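Local coordinates for phosphatidylglycerol lysyltransferase C-terminal domain-containing protein (Bacteroides thetaiotaomicron, PDB 2HQY) that is of uncharacterised function but binds coenzyme A and, as a phosphatidylglycerol lysyltransferase C-terminal family protein, is probably an acyltransferase-like enzyme, at residues T158-D163 and H199-L204. Numbering follows the deposited sequence.
Sequences TPITPD and HNFEAL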
loop_
_atom_site.group_PDB
_atom_site.type_symbol
_atom_site.label_atom_id
_atom_site.label_comp_id
_atom_site.label_asym_id
_atom_site.label_seq_id
_atom_site.Cartn_x
_atom_site.Cartn_y
_atom_site.Cartn_z
ATOM N N THR A 158 4.581 -17.595 25.186
ATOM C CA THR A 158 3.361 -16.835 25.406
ATOM C C THR A 158 2.636 -16.597 24.081
ATOM O O THR A 158 3.309 -16.418 23.038
ATOM C CB THR A 158 3.651 -15.452 26.038
ATOM O OG1 THR A 158 4.728 -14.818 25.333
ATOM C CG2 THR A 158 3.993 -15.569 27.529
ATOM N N PRO A 159 1.281 -16.552 24.112
ATOM C CA PRO A 159 0.549 -16.112 22.938
ATOM C C PRO A 159 0.853 -14.637 22.667
ATOM O O PRO A 159 1.239 -13.893 23.588
ATOM C CB PRO A 159 -0.926 -16.275 23.345
ATOM C CG PRO A 159 -0.900 -17.204 24.528
ATOM C CD PRO A 159 0.368 -16.915 25.226
ATOM N N ILE A 160 0.713 -14.223 21.422
ATOM C CA ILE A 160 0.787 -12.800 21.118
ATOM C C ILE A 160 -0.496 -12.131 21.627
ATOM O O ILE A 160 -1.608 -12.545 21.283
ATOM C CB ILE A 160 1.004 -12.495 19.608
ATOM C CG1 ILE A 160 2.405 -12.972 19.156
ATOM C CG2 ILE A 160 0.874 -10.989 19.363
ATOM C CD1 ILE A 160 2.673 -12.831 17.650
ATOM N N THR A 161 -0.323 -11.156 22.520
ATOM C CA THR A 161 -1.429 -10.365 23.050
ATOM C C THR A 161 -1.118 -8.919 22.687
ATOM O O THR A 161 0.041 -8.597 22.294
ATOM C CB THR A 161 -1.509 -10.460 24.593
ATOM O OG1 THR A 161 -0.222 -10.142 25.122
ATOM C CG2 THR A 161 -1.919 -11.862 25.028
ATOM N N PRO A 162 -2.125 -8.031 22.808
ATOM C CA PRO A 162 -1.888 -6.611 22.507
ATOM C C PRO A 162 -0.689 -6.007 23.205
ATOM O O PRO A 162 0.064 -5.299 22.550
ATOM C CB PRO A 162 -3.215 -5.935 22.928
ATOM C CG PRO A 162 -4.237 -6.995 22.587
ATOM C CD PRO A 162 -3.555 -8.266 23.119
ATOM N N ASP A 163 -0.475 -6.310 24.488
ATOM C CA ASP A 163 0.660 -5.723 25.205
ATOM C C ASP A 163 2.021 -6.264 24.772
ATOM O O ASP A 163 3.057 -5.677 25.102
ATOM C CB ASP A 163 0.527 -5.915 26.721
ATOM C CG ASP A 163 1.521 -5.047 27.504
ATOM O OD1 ASP A 163 1.700 -3.824 27.168
ATOM O OD2 ASP A 163 2.152 -5.588 28.452
ATOM N N HIS A 199 0.567 -4.394 13.523
ATOM C CA HIS A 199 -0.219 -3.213 13.862
ATOM C C HIS A 199 -1.750 -3.473 13.813
ATOM O O HIS A 199 -2.525 -2.812 14.513
ATOM C CB HIS A 199 0.043 -2.093 12.859
ATOM C CG HIS A 199 1.379 -1.407 12.963
ATOM N ND1 HIS A 199 1.981 -0.687 11.945
ATOM C CD2 HIS A 199 2.278 -1.445 13.975
ATOM C CE1 HIS A 199 3.168 -0.265 12.352
ATOM N NE2 HIS A 199 3.372 -0.715 13.578
ATOM N N ASN A 200 -2.176 -4.375 12.943
ATOM C CA ASN A 200 -3.598 -4.672 12.767
ATOM C C ASN A 200 -3.967 -6.107 13.185
ATOM O O ASN A 200 -4.908 -6.700 12.671
ATOM C CB ASN A 200 -3.949 -4.407 11.308
ATOM C CG ASN A 200 -3.740 -2.942 10.949
ATOM O OD1 ASN A 200 -4.507 -2.068 11.402
ATOM N ND2 ASN A 200 -2.695 -2.658 10.173
ATOM N N PHE A 201 -3.252 -6.626 14.165
ATOM C CA PHE A 201 -3.266 -8.053 14.478
ATOM C C PHE A 201 -4.675 -8.602 14.767
ATOM O O PHE A 201 -5.091 -9.609 14.189
ATOM C CB PHE A 201 -2.373 -8.278 15.713
ATOM C CG PHE A 201 -1.900 -9.688 15.872
ATOM C CD1 PHE A 201 -0.812 -10.163 15.114
ATOM C CD2 PHE A 201 -2.499 -10.540 16.810
ATOM C CE1 PHE A 201 -0.296 -11.473 15.290
ATOM C CE2 PHE A 201 -2.007 -11.876 16.992
ATOM C CZ PHE A 201 -0.908 -12.347 16.227
ATOM N N GLU A 202 -5.395 -7.931 15.655
ATOM C CA GLU A 202 -6.715 -8.411 16.057
ATOM C C GLU A 202 -7.744 -8.257 14.958
ATOM O O GLU A 202 -8.553 -9.171 14.725
ATOM C CB GLU A 202 -7.166 -7.720 17.341
ATOM C CG GLU A 202 -6.352 -8.264 18.499
ATOM C CD GLU A 202 -6.927 -7.933 19.863
ATOM O OE1 GLU A 202 -7.492 -6.820 20.045
ATOM O OE2 GLU A 202 -6.789 -8.792 20.765
ATOM N N ALA A 203 -7.718 -7.121 14.259
ATOM C CA ALA A 203 -8.669 -6.889 13.167
ATOM C C ALA A 203 -8.539 -7.958 12.077
ATOM O O ALA A 203 -9.529 -8.356 11.486
ATOM C CB ALA A 203 -8.475 -5.514 12.555
ATOM N N LEU A 204 -7.306 -8.356 11.790
ATOM C CA LEU A 204 -7.042 -9.368 10.750
ATOM C C LEU A 204 -7.497 -10.779 11.134
ATOM O O LEU A 204 -7.777 -11.590 10.241
ATOM C CB LEU A 204 -5.574 -9.387 10.392
ATOM C CG LEU A 204 -5.070 -8.150 9.665
ATOM C CD1 LEU A 204 -3.520 -8.193 9.669
ATOM C CD2 LEU A 204 -5.645 -8.094 8.200
HETATM O O HOH W 1 -4.454 -11.045 20.298
#
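I160 lays its CG2 methyl over one face of the F201 phenyl ring, a CH-pi contact with the methyl 4.0 Å from the ring centroid and 20° off the ring normal. I160 CG2 sits toward the ring's edge, 3.8 Å from F201 CE2, while I160 CD1 comes within 3.9 Å of F201 CZ; a beta-branched residue suits this place because both its branches meet the ring. F201 holds CG anti to its backbone N (chi1 -160°), which carries the flat ring across to the isoleucine. With an alanine at F201, the I160 methyls would probably lose their aromatic surface, opening a gap in this buried patch. The outer half is looser and exposed: P162 CG merely brushes E202 OE2 at 3.6 Å. Instead of a direct hydrogen bond, a water donates to E202 OE2 at 3.3 Å and, weakly, to I160 O; a carboxylate suits this solvent-facing side, and proline, with its fixed ring, the chain just ahead of helix 165-179. This is structural packing away from the coenzyme A pocket, joining that strand-to-helix loop to the short, weakly bonded helix 201-204 before strand 207-213, antiparallel neighbour of 156-159, with I165 of helix 165-179 touching both I160 and F201.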